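Local coordinates for IPT/TIG domain-containing protein (Bacteroides thetaiotaomicron, PDB 3TC9) that is of unknown function but probably helps to bind nutrients, joining an immunoglobulin-like IPT/TIG domain to a six-bladed beta-propeller, at residues 239-244 with 250-255; 235-240 with 302-307; 110-115 with 164-169; 412-417 with 423-428. All blocks are in the same frame, centred on the assembly; numbering follows the deposited sequence.

Contact 1. Residues 239-244 with 250-255; sequences ELYFNS and VFRYDF
Phe-242 and Phe-251 form the close-packed end of this pairing. CB of Phe-251 sits over one face of the Phe-242 ring, 3.7 Å from its centroid, in a CH-pi contact, while the two rings, tilted by only 24°, are slid so far apart that they barely overlap. Phe-242 takes the cramped rotamer with CG between the backbone N and carbonyl carbon (chi1 59°), which lays the ring across the neighbouring strand and brings its CE1 edge 3.8 Å from Tyr-253 CB. Further along, Leu-240 CB meets Phe-255 CE2 at 3.7 Å.

On the face of Tyr-241 and Arg-252 the grip is looser toward the partly exposed arginine. Arg-252 runs extended beside the Tyr-241 ring, its CG 3.6 Å from Tyr-241 CE1, its guanidinium almost perpendicular to that ring. Arg-252 NE makes just a weak bond to Tyr-241 OH, and the ion pair of NH2 with OE2 of Glu-239, just before the strand, is long at 3.8 Å; the stronger partner of NH2 is the carbonyl of Lys-304. Glu-239 CG lies over one guanidinium face. Tyr-241 OH donates firmly to Glu-239 OE2 (2.6 Å), on the anti lone pair, and Tyr-299 also bonds that oxygen. A phenylalanine at Tyr-241 would probably deprive the buried Glu-239 carboxylate of one of its hydroxyl partners and leave it freer to turn.

Between the faces, Leu-240 pairs with Tyr-253 and Phe-242 with Phe-251 through two backbone bonds each, the register of an antiparallel beta hairpin joining the middle strands of a four-stranded propeller blade.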
# COMPACT_ATOMS: atom_id res chain seq x y z
N GLU B 239 -27.96 -8.09 4.51
CA GLU B 239 -29.31 -7.48 4.49
C GLU B 239 -29.32 -6.13 3.71
O GLU B 239 -28.28 -5.47 3.59
CB GLU B 239 -29.88 -7.32 5.91
CG GLU B 239 -29.25 -6.23 6.76
CD GLU B 239 -28.01 -6.58 7.55
OE1 GLU B 239 -27.38 -7.63 7.28
OE2 GLU B 239 -27.66 -5.80 8.46
N LEU B 240 -30.50 -5.72 3.21
CA LEU B 240 -30.66 -4.52 2.40
C LEU B 240 -31.23 -3.33 3.18
O LEU B 240 -32.24 -3.48 3.87
CB LEU B 240 -31.56 -4.83 1.21
CG LEU B 240 -31.69 -3.74 0.14
CD1 LEU B 240 -30.54 -3.80 -0.81
CD2 LEU B 240 -32.97 -3.89 -0.62
N TYR B 241 -30.61 -2.16 3.03
CA TYR B 241 -31.04 -0.91 3.63
C TYR B 241 -31.43 0.03 2.50
O TYR B 241 -30.73 0.11 1.49
CB TYR B 241 -29.93 -0.30 4.50
CG TYR B 241 -29.64 -1.15 5.72
CD1 TYR B 241 -30.39 -1.01 6.89
CD2 TYR B 241 -28.64 -2.12 5.69
CE1 TYR B 241 -30.14 -1.82 8.00
CE2 TYR B 241 -28.38 -2.93 6.80
CZ TYR B 241 -29.16 -2.78 7.95
OH TYR B 241 -28.95 -3.60 9.03
N PHE B 242 -32.57 0.71 2.64
CA PHE B 242 -33.01 1.65 1.61
C PHE B 242 -33.85 2.71 2.27
O PHE B 242 -34.12 2.61 3.47
CB PHE B 242 -33.76 0.92 0.47
CG PHE B 242 -34.98 0.15 0.89
CD1 PHE B 242 -34.88 -1.18 1.29
CD2 PHE B 242 -36.25 0.73 0.83
CE1 PHE B 242 -36.02 -1.90 1.67
CE2 PHE B 242 -37.38 0.01 1.21
CZ PHE B 242 -37.26 -1.31 1.62
N ASN B 243 -34.24 3.75 1.53
CA ASN B 243 -35.01 4.83 2.14
C ASN B 243 -36.30 5.13 1.39
O ASN B 243 -36.66 4.46 0.41
CB ASN B 243 -34.12 6.12 2.23
CG ASN B 243 -34.08 6.97 0.97
OD1 ASN B 243 -34.08 6.45 -0.14
ND2 ASN B 243 -34.16 8.31 1.09
N SER B 244 -36.96 6.19 1.87
CA SER B 244 -38.12 6.88 1.34
C SER B 244 -37.88 8.35 1.62
O SER B 244 -37.56 8.72 2.76
CB SER B 244 -39.41 6.35 1.96
OG SER B 244 -40.51 7.05 1.41
N VAL B 250 -35.42 5.21 6.87
CA VAL B 250 -34.55 4.08 6.54
C VAL B 250 -35.37 2.79 6.78
O VAL B 250 -36.07 2.68 7.80
CB VAL B 250 -33.25 4.11 7.37
CG1 VAL B 250 -32.31 2.95 7.01
CG2 VAL B 250 -32.54 5.46 7.22
N PHE B 251 -35.28 1.84 5.84
CA PHE B 251 -35.93 0.53 5.90
C PHE B 251 -34.90 -0.57 5.83
O PHE B 251 -33.88 -0.41 5.17
CB PHE B 251 -36.95 0.36 4.78
CG PHE B 251 -38.11 1.31 4.86
CD1 PHE B 251 -39.21 1.02 5.67
CD2 PHE B 251 -38.12 2.50 4.12
CE1 PHE B 251 -40.28 1.91 5.76
CE2 PHE B 251 -39.20 3.38 4.21
CZ PHE B 251 -40.28 3.07 5.01
N ARG B 252 -35.16 -1.68 6.51
CA ARG B 252 -34.28 -2.84 6.51
C ARG B 252 -35.01 -4.02 5.89
O ARG B 252 -36.10 -4.35 6.33
CB ARG B 252 -33.83 -3.16 7.94
CG ARG B 252 -32.82 -4.26 8.04
CD ARG B 252 -32.78 -4.72 9.48
NE ARG B 252 -31.66 -5.63 9.72
CZ ARG B 252 -31.74 -6.94 9.55
NH1 ARG B 252 -32.86 -7.50 9.13
NH2 ARG B 252 -30.68 -7.71 9.79
N TYR B 253 -34.42 -4.66 4.88
CA TYR B 253 -35.06 -5.79 4.24
C TYR B 253 -34.21 -7.05 4.43
O TYR B 253 -33.03 -7.06 4.10
CB TYR B 253 -35.31 -5.50 2.75
CG TYR B 253 -35.82 -6.70 1.96
CD1 TYR B 253 -37.17 -7.03 1.96
CD2 TYR B 253 -34.95 -7.48 1.21
CE1 TYR B 253 -37.64 -8.11 1.21
CE2 TYR B 253 -35.40 -8.58 0.49
CZ TYR B 253 -36.75 -8.89 0.48
OH TYR B 253 -37.21 -9.96 -0.24
N ASP B 254 -34.83 -8.11 4.95
CA ASP B 254 -34.16 -9.39 5.15
C ASP B 254 -34.51 -10.31 3.99
O ASP B 254 -35.68 -10.59 3.76
CB ASP B 254 -34.55 -10.01 6.50
CG ASP B 254 -33.73 -11.24 6.88
OD1 ASP B 254 -33.81 -12.25 6.15
OD2 ASP B 254 -33.04 -11.19 7.91
N PHE B 255 -33.49 -10.73 3.23
CA PHE B 255 -33.64 -11.56 2.04
C PHE B 255 -34.21 -12.96 2.34
O PHE B 255 -34.94 -13.49 1.50
CB PHE B 255 -32.30 -11.70 1.32
CG PHE B 255 -31.91 -10.49 0.50
CD1 PHE B 255 -32.30 -10.37 -0.83
CD2 PHE B 255 -31.15 -9.46 1.06
CE1 PHE B 255 -31.93 -9.26 -1.59
CE2 PHE B 255 -30.77 -8.35 0.30
CZ PHE B 255 -31.17 -8.25 -1.01

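Contact 2. Residues 235-240 with 302-307; sequences PINGEL and KTKRLT
The amide of Asn-237 and the carboxylate of Glu-239 are the flat groups that meet Lys-304. Over one side of the amide run the Lys-304 methylenes, the two side chains crossing at about a right angle: CG of Lys-304 lies 3.6 Å from Asn-237 ND2, and its CD 4.1 Å from Asn-237 CG. This is van der Waals packing of methylenes on an amide; ND2 bonds instead to the hydroxyl of Tyr-299. The Glu-239 carboxylate has the Lys-304 carbonyl above its plane, with OE2 and Lys-304 O 3.1 Å apart. Both are acceptors, so the pair is no bond; the guanidinium of Arg-252 nearby probably eases the approach.

Lys-304 stands in a G1 beta bulge, where it and Arg-305 both face Asp-300 at the end of strand 293-300, just before the turn into strand 305-312. The contact bridges two successive propeller blades, through the loop ahead of strand 240-244 on one and the hairpin turn on the other. With CG beside its own backbone N (chi1 -66°) and the chain extended from there, Lys-304, an exposed residue, carries its hydrocarbon past Asn-237.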
# COMPACT_ATOMS: atom_id res chain seq x y z
N PRO B 235 -22.05 -5.48 3.90
CA PRO B 235 -21.03 -6.31 3.24
C PRO B 235 -20.70 -7.63 3.93
O PRO B 235 -20.09 -8.50 3.27
CB PRO B 235 -19.80 -5.38 3.17
CG PRO B 235 -19.99 -4.40 4.27
CD PRO B 235 -21.48 -4.19 4.37
N ILE B 236 -21.12 -7.83 5.19
CA ILE B 236 -20.84 -9.07 5.90
C ILE B 236 -22.13 -9.90 6.11
O ILE B 236 -22.13 -11.11 5.83
CB ILE B 236 -20.10 -8.79 7.25
CG1 ILE B 236 -18.88 -7.83 7.09
CG2 ILE B 236 -19.78 -10.08 8.07
CD1 ILE B 236 -17.67 -8.30 6.26
N ASN B 237 -23.22 -9.27 6.61
CA ASN B 237 -24.47 -9.97 6.91
C ASN B 237 -25.48 -10.02 5.73
O ASN B 237 -26.44 -10.79 5.79
CB ASN B 237 -25.11 -9.39 8.18
CG ASN B 237 -24.32 -9.62 9.46
OD1 ASN B 237 -23.60 -10.61 9.61
ND2 ASN B 237 -24.43 -8.71 10.41
N GLY B 238 -25.24 -9.25 4.68
CA GLY B 238 -26.05 -9.28 3.46
C GLY B 238 -27.45 -8.69 3.41
O GLY B 238 -28.06 -8.74 2.34
N GLU B 239 -27.96 -8.09 4.51
CA GLU B 239 -29.31 -7.48 4.49
C GLU B 239 -29.32 -6.13 3.71
O GLU B 239 -28.28 -5.47 3.59
CB GLU B 239 -29.88 -7.32 5.91
CG GLU B 239 -29.25 -6.23 6.76
CD GLU B 239 -28.01 -6.58 7.55
OE1 GLU B 239 -27.38 -7.63 7.28
OE2 GLU B 239 -27.66 -5.80 8.46
N LEU B 240 -30.50 -5.72 3.21
CA LEU B 240 -30.66 -4.52 2.40
C LEU B 240 -31.23 -3.33 3.18
O LEU B 240 -32.24 -3.48 3.87
CB LEU B 240 -31.56 -4.83 1.21
CG LEU B 240 -31.69 -3.74 0.14
CD1 LEU B 240 -30.54 -3.80 -0.81
CD2 LEU B 240 -32.97 -3.89 -0.62
N LYS B 302 -24.89 -7.17 17.15
CA LYS B 302 -25.76 -8.04 17.92
C LYS B 302 -27.19 -8.05 17.39
O LYS B 302 -27.84 -9.10 17.39
CB LYS B 302 -25.75 -7.62 19.39
CG LYS B 302 -24.57 -8.16 20.18
CD LYS B 302 -24.95 -8.42 21.67
CE LYS B 302 -25.53 -9.80 21.94
NZ LYS B 302 -26.69 -9.77 22.88
N THR B 303 -27.71 -6.90 16.96
CA THR B 303 -29.08 -6.80 16.45
C THR B 303 -29.09 -6.87 14.92
O THR B 303 -30.17 -6.95 14.31
CB THR B 303 -29.74 -5.52 16.96
OG1 THR B 303 -29.08 -4.41 16.37
CG2 THR B 303 -29.72 -5.40 18.48
N LYS B 304 -27.89 -6.85 14.30
CA LYS B 304 -27.67 -6.88 12.84
C LYS B 304 -28.44 -5.72 12.18
O LYS B 304 -29.14 -5.92 11.19
CB LYS B 304 -28.02 -8.27 12.24
CG LYS B 304 -27.08 -9.37 12.74
CD LYS B 304 -27.27 -10.70 12.05
CE LYS B 304 -26.44 -11.77 12.72
NZ LYS B 304 -26.30 -12.98 11.87
N ARG B 305 -28.31 -4.50 12.77
CA ARG B 305 -28.98 -3.27 12.31
C ARG B 305 -28.12 -2.03 12.41
O ARG B 305 -27.30 -1.89 13.32
CB ARG B 305 -30.22 -2.99 13.17
CG ARG B 305 -31.44 -3.83 12.87
CD ARG B 305 -32.41 -3.72 14.01
NE ARG B 305 -33.56 -4.61 13.84
CZ ARG B 305 -34.79 -4.32 14.25
NH1 ARG B 305 -35.04 -3.16 14.85
NH2 ARG B 305 -35.78 -5.18 14.07
N LEU B 306 -28.37 -1.08 11.49
CA LEU B 306 -27.80 0.24 11.55
C LEU B 306 -28.45 0.95 12.74
O LEU B 306 -29.60 0.63 13.08
CB LEU B 306 -28.06 0.99 10.24
CG LEU B 306 -27.09 0.73 9.08
CD1 LEU B 306 -27.55 1.47 7.84
CD2 LEU B 306 -25.68 1.13 9.45
N THR B 307 -27.75 1.87 13.40
CA THR B 307 -28.34 2.54 14.56
C THR B 307 -28.43 4.05 14.32
O THR B 307 -27.92 4.53 13.31
CB THR B 307 -27.52 2.22 15.82
OG1 THR B 307 -26.19 2.70 15.64
CG2 THR B 307 -27.50 0.74 16.16

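Contact 3. Residues 110-115 with 164-169; sequences TTFLGT and IDFEKE
Phe-112 and Phe-166 carry the aromatic part of this contact. Their planes are only 16° from parallel, yet the rings are displaced so that they hardly overlap, with centroids 5.5 Å apart. The closest atoms are Phe-112 CZ and Phe-166 CE2, at 3.3 Å. Phe-112 sets its CG opposite the backbone N (chi1 173°), and this sends the ring out from its strand to its partner. Other side chains gather round the pair: Phe-130 meets Phe-112 edge-to-face, Phe-414 touches both rings, and Arg-410 makes a cation-pi contact with Phe-166.

The aliphatic part is a tip-to-tip meeting of Leu-113 and Ile-164. CD1 of Leu-113 comes 3.8 Å from Ile-164 CG2, and the same methyl group of Ile-164 reaches the rim of the Phe-112 ring, 4.2 Å from CE2.

The polar interactions shape the backbone on each side. Asp-165 OD1 accepts from Lys-168 N at 3.2 Å, an almost straight bond (170°) arriving well above the carboxylate plane, and more weakly from Glu-167 N; this Asx motif braces the turn from Asp-165 to Lys-168, which carries Phe-166. On the other segment, Phe-112 and Leu-113 both face Ile-423 in a classic beta bulge, so these two consecutive side chains can both turn to the 164-169 segment. Apolar packing of this sort between sheets joins neighbouring blades of a beta-propeller, here the first blade and the one that closes the ring.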
# COMPACT_ATOMS: atom_id res chain seq x y z
N THR B 110 -7.79 12.27 -16.67
CA THR B 110 -7.84 11.96 -18.10
C THR B 110 -9.25 11.53 -18.47
O THR B 110 -10.07 11.33 -17.58
CB THR B 110 -6.82 10.89 -18.50
OG1 THR B 110 -7.07 9.68 -17.78
CG2 THR B 110 -5.34 11.36 -18.36
N THR B 111 -9.52 11.36 -19.79
CA THR B 111 -10.82 10.89 -20.27
C THR B 111 -10.62 9.44 -20.59
O THR B 111 -9.84 9.10 -21.45
CB THR B 111 -11.31 11.73 -21.44
OG1 THR B 111 -11.56 13.05 -20.97
CG2 THR B 111 -12.58 11.18 -22.07
N PHE B 112 -11.30 8.57 -19.85
CA PHE B 112 -11.18 7.15 -20.07
C PHE B 112 -12.10 6.70 -21.21
O PHE B 112 -11.62 6.07 -22.15
CB PHE B 112 -11.47 6.41 -18.75
CG PHE B 112 -11.53 4.91 -18.89
CD1 PHE B 112 -10.46 4.20 -19.44
CD2 PHE B 112 -12.66 4.21 -18.47
CE1 PHE B 112 -10.52 2.81 -19.58
CE2 PHE B 112 -12.71 2.81 -18.60
CZ PHE B 112 -11.66 2.13 -19.17
N LEU B 113 -13.40 6.99 -21.11
CA LEU B 113 -14.38 6.55 -22.10
C LEU B 113 -15.36 7.63 -22.47
O LEU B 113 -15.70 8.51 -21.65
CB LEU B 113 -15.18 5.35 -21.54
CG LEU B 113 -14.52 3.95 -21.55
CD1 LEU B 113 -15.49 2.92 -21.06
CD2 LEU B 113 -14.10 3.58 -22.93
N GLY B 114 -15.89 7.51 -23.67
CA GLY B 114 -16.89 8.44 -24.16
C GLY B 114 -16.34 9.61 -24.93
O GLY B 114 -15.20 10.05 -24.73
N THR B 115 -17.15 10.14 -25.82
CA THR B 115 -16.79 11.32 -26.59
C THR B 115 -18.04 12.10 -27.00
O THR B 115 -19.16 11.57 -27.02
CB THR B 115 -15.91 10.98 -27.81
OG1 THR B 115 -15.20 12.18 -28.18
CG2 THR B 115 -16.71 10.44 -29.00
N ILE B 164 -19.17 -1.77 -18.69
CA ILE B 164 -17.82 -1.46 -19.17
C ILE B 164 -17.02 -2.72 -18.92
O ILE B 164 -16.74 -3.06 -17.76
CB ILE B 164 -17.19 -0.20 -18.50
CG1 ILE B 164 -17.96 1.11 -18.88
CG2 ILE B 164 -15.70 -0.08 -18.81
CD1 ILE B 164 -17.80 2.23 -17.85
N ASP B 165 -16.73 -3.47 -19.99
CA ASP B 165 -16.00 -4.74 -19.94
C ASP B 165 -14.55 -4.47 -20.31
O ASP B 165 -14.27 -4.17 -21.47
CB ASP B 165 -16.67 -5.76 -20.88
CG ASP B 165 -16.08 -7.17 -20.88
OD1 ASP B 165 -14.93 -7.34 -20.41
OD2 ASP B 165 -16.77 -8.10 -21.36
N PHE B 166 -13.64 -4.55 -19.32
CA PHE B 166 -12.22 -4.25 -19.53
C PHE B 166 -11.49 -5.33 -20.32
O PHE B 166 -10.49 -5.03 -20.96
CB PHE B 166 -11.51 -4.05 -18.20
CG PHE B 166 -11.80 -2.73 -17.55
CD1 PHE B 166 -12.88 -2.59 -16.67
CD2 PHE B 166 -10.97 -1.63 -17.75
CE1 PHE B 166 -13.15 -1.37 -16.04
CE2 PHE B 166 -11.22 -0.42 -17.10
CZ PHE B 166 -12.31 -0.29 -16.26
N GLU B 167 -11.97 -6.59 -20.23
CA GLU B 167 -11.37 -7.73 -20.90
C GLU B 167 -11.60 -7.64 -22.40
O GLU B 167 -10.65 -7.75 -23.17
CB GLU B 167 -11.93 -9.05 -20.33
CG GLU B 167 -11.31 -10.30 -20.94
CD GLU B 167 -12.01 -11.62 -20.66
OE1 GLU B 167 -13.23 -11.61 -20.38
OE2 GLU B 167 -11.35 -12.68 -20.78
N LYS B 168 -12.86 -7.42 -22.82
CA LYS B 168 -13.24 -7.31 -24.22
C LYS B 168 -13.07 -5.87 -24.78
O LYS B 168 -13.14 -5.70 -26.00
CB LYS B 168 -14.69 -7.78 -24.41
CG LYS B 168 -14.96 -9.21 -23.94
CD LYS B 168 -14.30 -10.26 -24.82
N GLU B 169 -12.84 -4.87 -23.91
CA GLU B 169 -12.75 -3.43 -24.24
C GLU B 169 -14.02 -3.05 -25.03
O GLU B 169 -13.95 -2.54 -26.15
CB GLU B 169 -11.45 -3.07 -24.97
CG GLU B 169 -10.22 -3.29 -24.11
CD GLU B 169 -8.90 -2.81 -24.68
OE1 GLU B 169 -8.76 -2.74 -25.92
OE2 GLU B 169 -7.98 -2.54 -23.87

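Contact 4. Residues 412-417 with 423-428; sequences CFFIGD and IRKIGY
Arg-424 reaches across to Asp-417, and its chain can be followed outward. CB passes the carbonyl of Ile-415, to which Arg-424 N is bonded at 2.8 Å. CG rests on Asp-417 CB at 3.6 Å, and CD lies 3.7 Å from Asp-417 OD2. Bends at chi2 (-77°) and chi3 then fold the chain back over the aspartate, and CZ stays near the same oxygen. At the tip, NH1 forms a salt bridge with Asp-417 OD2, 2.7 Å long, reaching it on its anti side and out of the carboxylate plane; the oxygen lies in the guanidinium plane, but the bond is somewhat bent at 141°. NH1 also bonds the carbonyl of Arg-397, while NH2 takes Asp-389 and the carbonyl of Asn-388. A leucine in place of Arg-424 would probably leave Asp-417 and Asp-389 without this positive partner and release the loop carbonyls gathered by the guanidinium.

These strands form the antiparallel hairpin of the propeller's closing blade, in which the chain's last strand, 422-428, lies between 412-417 and the early strand 107-113, the "Velcro" closure of beta-propellers. Phe-413 with Ile-426 and Ile-415 with Arg-424 are its hydrogen-bonded pairs.

On the face with Arg-424, Ile-415 CD1 and Ile-426 CD1 press together at 3.4 Å, tighter than usual for carbons, and Phe-413 CB packs on Ile-426 CB. On the other face Phe-414 and Lys-425 run side by side, Phe-414 CE1 being 4.0 Å from Lys-425 CG. Farther along its chain, Lys-425 CE lies 3.8 Å from Cys-412 SG; at its base, Phe-414 CB packs against Ile-423 CG2.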
# COMPACT_ATOMS: atom_id res chain seq x y z
N CYS B 412 -6.66 3.43 -9.83
CA CYS B 412 -7.22 4.67 -10.35
C CYS B 412 -8.68 4.82 -9.95
O CYS B 412 -9.30 3.87 -9.50
CB CYS B 412 -7.08 4.70 -11.88
SG CYS B 412 -8.04 3.43 -12.74
N PHE B 413 -9.21 6.01 -10.16
CA PHE B 413 -10.61 6.37 -9.99
C PHE B 413 -11.27 6.47 -11.34
O PHE B 413 -10.65 6.94 -12.29
CB PHE B 413 -10.77 7.74 -9.27
CG PHE B 413 -10.23 7.80 -7.86
CD1 PHE B 413 -8.88 8.05 -7.62
CD2 PHE B 413 -11.08 7.61 -6.76
CE1 PHE B 413 -8.37 8.09 -6.32
CE2 PHE B 413 -10.58 7.67 -5.46
CZ PHE B 413 -9.23 7.89 -5.25
N PHE B 414 -12.53 6.05 -11.42
CA PHE B 414 -13.41 6.20 -12.58
C PHE B 414 -14.56 7.09 -12.13
O PHE B 414 -15.16 6.82 -11.09
CB PHE B 414 -13.88 4.85 -13.15
CG PHE B 414 -12.75 4.04 -13.73
CD1 PHE B 414 -12.04 4.49 -14.83
CD2 PHE B 414 -12.37 2.83 -13.16
CE1 PHE B 414 -10.97 3.75 -15.36
CE2 PHE B 414 -11.33 2.07 -13.71
CZ PHE B 414 -10.65 2.53 -14.82
N ILE B 415 -14.79 8.19 -12.86
CA ILE B 415 -15.82 9.17 -12.49
C ILE B 415 -16.85 9.32 -13.60
O ILE B 415 -16.47 9.46 -14.76
CB ILE B 415 -15.17 10.54 -12.12
CG1 ILE B 415 -14.17 10.40 -10.95
CG2 ILE B 415 -16.19 11.66 -11.83
CD1 ILE B 415 -12.92 10.99 -11.24
N GLY B 416 -18.13 9.34 -13.20
CA GLY B 416 -19.26 9.61 -14.09
C GLY B 416 -19.48 11.11 -14.16
O GLY B 416 -20.12 11.70 -13.28
N ASP B 417 -18.89 11.75 -15.16
CA ASP B 417 -18.93 13.21 -15.38
C ASP B 417 -20.12 13.53 -16.26
O ASP B 417 -19.99 13.53 -17.48
CB ASP B 417 -17.61 13.66 -16.02
CG ASP B 417 -17.32 15.14 -15.95
OD1 ASP B 417 -18.08 15.86 -15.24
OD2 ASP B 417 -16.34 15.58 -16.59
N ILE B 423 -16.63 9.08 -18.98
CA ILE B 423 -16.07 8.41 -17.82
C ILE B 423 -14.66 9.00 -17.70
O ILE B 423 -13.85 8.87 -18.62
CB ILE B 423 -16.10 6.85 -17.87
CG1 ILE B 423 -17.53 6.30 -18.13
CG2 ILE B 423 -15.48 6.23 -16.60
CD1 ILE B 423 -18.61 6.63 -17.09
N ARG B 424 -14.41 9.72 -16.62
CA ARG B 424 -13.08 10.31 -16.44
C ARG B 424 -12.24 9.37 -15.59
O ARG B 424 -12.77 8.53 -14.87
CB ARG B 424 -13.17 11.71 -15.83
CG ARG B 424 -14.19 12.63 -16.50
CD ARG B 424 -13.74 13.22 -17.84
NE ARG B 424 -12.56 14.08 -17.72
CZ ARG B 424 -12.57 15.34 -17.28
NH1 ARG B 424 -13.69 15.90 -16.85
NH2 ARG B 424 -11.44 16.03 -17.22
N LYS B 425 -10.92 9.47 -15.72
CA LYS B 425 -10.02 8.65 -14.94
C LYS B 425 -9.06 9.53 -14.13
O LYS B 425 -8.63 10.57 -14.63
CB LYS B 425 -9.24 7.69 -15.86
CG LYS B 425 -8.26 6.75 -15.15
CD LYS B 425 -7.45 5.97 -16.16
CE LYS B 425 -6.29 5.22 -15.57
NZ LYS B 425 -5.13 6.09 -15.25
N ILE B 426 -8.74 9.13 -12.90
CA ILE B 426 -7.73 9.80 -12.09
C ILE B 426 -6.74 8.75 -11.67
O ILE B 426 -7.10 7.87 -10.91
CB ILE B 426 -8.24 10.61 -10.87
CG1 ILE B 426 -9.31 11.64 -11.25
CG2 ILE B 426 -7.07 11.25 -10.09
CD1 ILE B 426 -9.97 12.28 -10.05
N GLY B 427 -5.52 8.84 -12.19
CA GLY B 427 -4.45 7.90 -11.88
C GLY B 427 -3.11 8.55 -12.15
O GLY B 427 -3.07 9.67 -12.66
N TYR B 428 -2.00 7.87 -11.81
CA TYR B 428 -0.64 8.34 -12.10
C TYR B 428 -0.35 8.36 -13.60
O TYR B 428 -0.92 7.56 -14.35
CB TYR B 428 0.39 7.42 -11.43
CG TYR B 428 0.60 7.74 -9.98
CD1 TYR B 428 1.51 8.72 -9.58
CD2 TYR B 428 -0.15 7.12 -8.99
CE1 TYR B 428 1.66 9.08 -8.25
CE2 TYR B 428 -0.00 7.46 -7.64
CZ TYR B 428 0.90 8.44 -7.28
OH TYR B 428 1.08 8.78 -5.96

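Overall arrangement
Contacts 1 and 4 are both hairpins within a blade and largely buried, but contact 4 lies near the centre of the chain, whereas contact 1 has its centre about 28 Å from the centre of the chain. Contacts 2 and 3 instead join neighbouring blades with much smaller interfaces, both only partly buried, contact 2 mostly polar, contact 3 aromatic and aliphatic. The four form two groups: 1 and 2 share Glu-239 and Leu-240 and meet where Arg-252 bonds the Lys-304 carbonyl, while 3 and 4 touch through strands 107-113 and 422-428, neighbours in the closing sheet. Nearest atoms of the two groups remain about 18 Å apart, across the propeller.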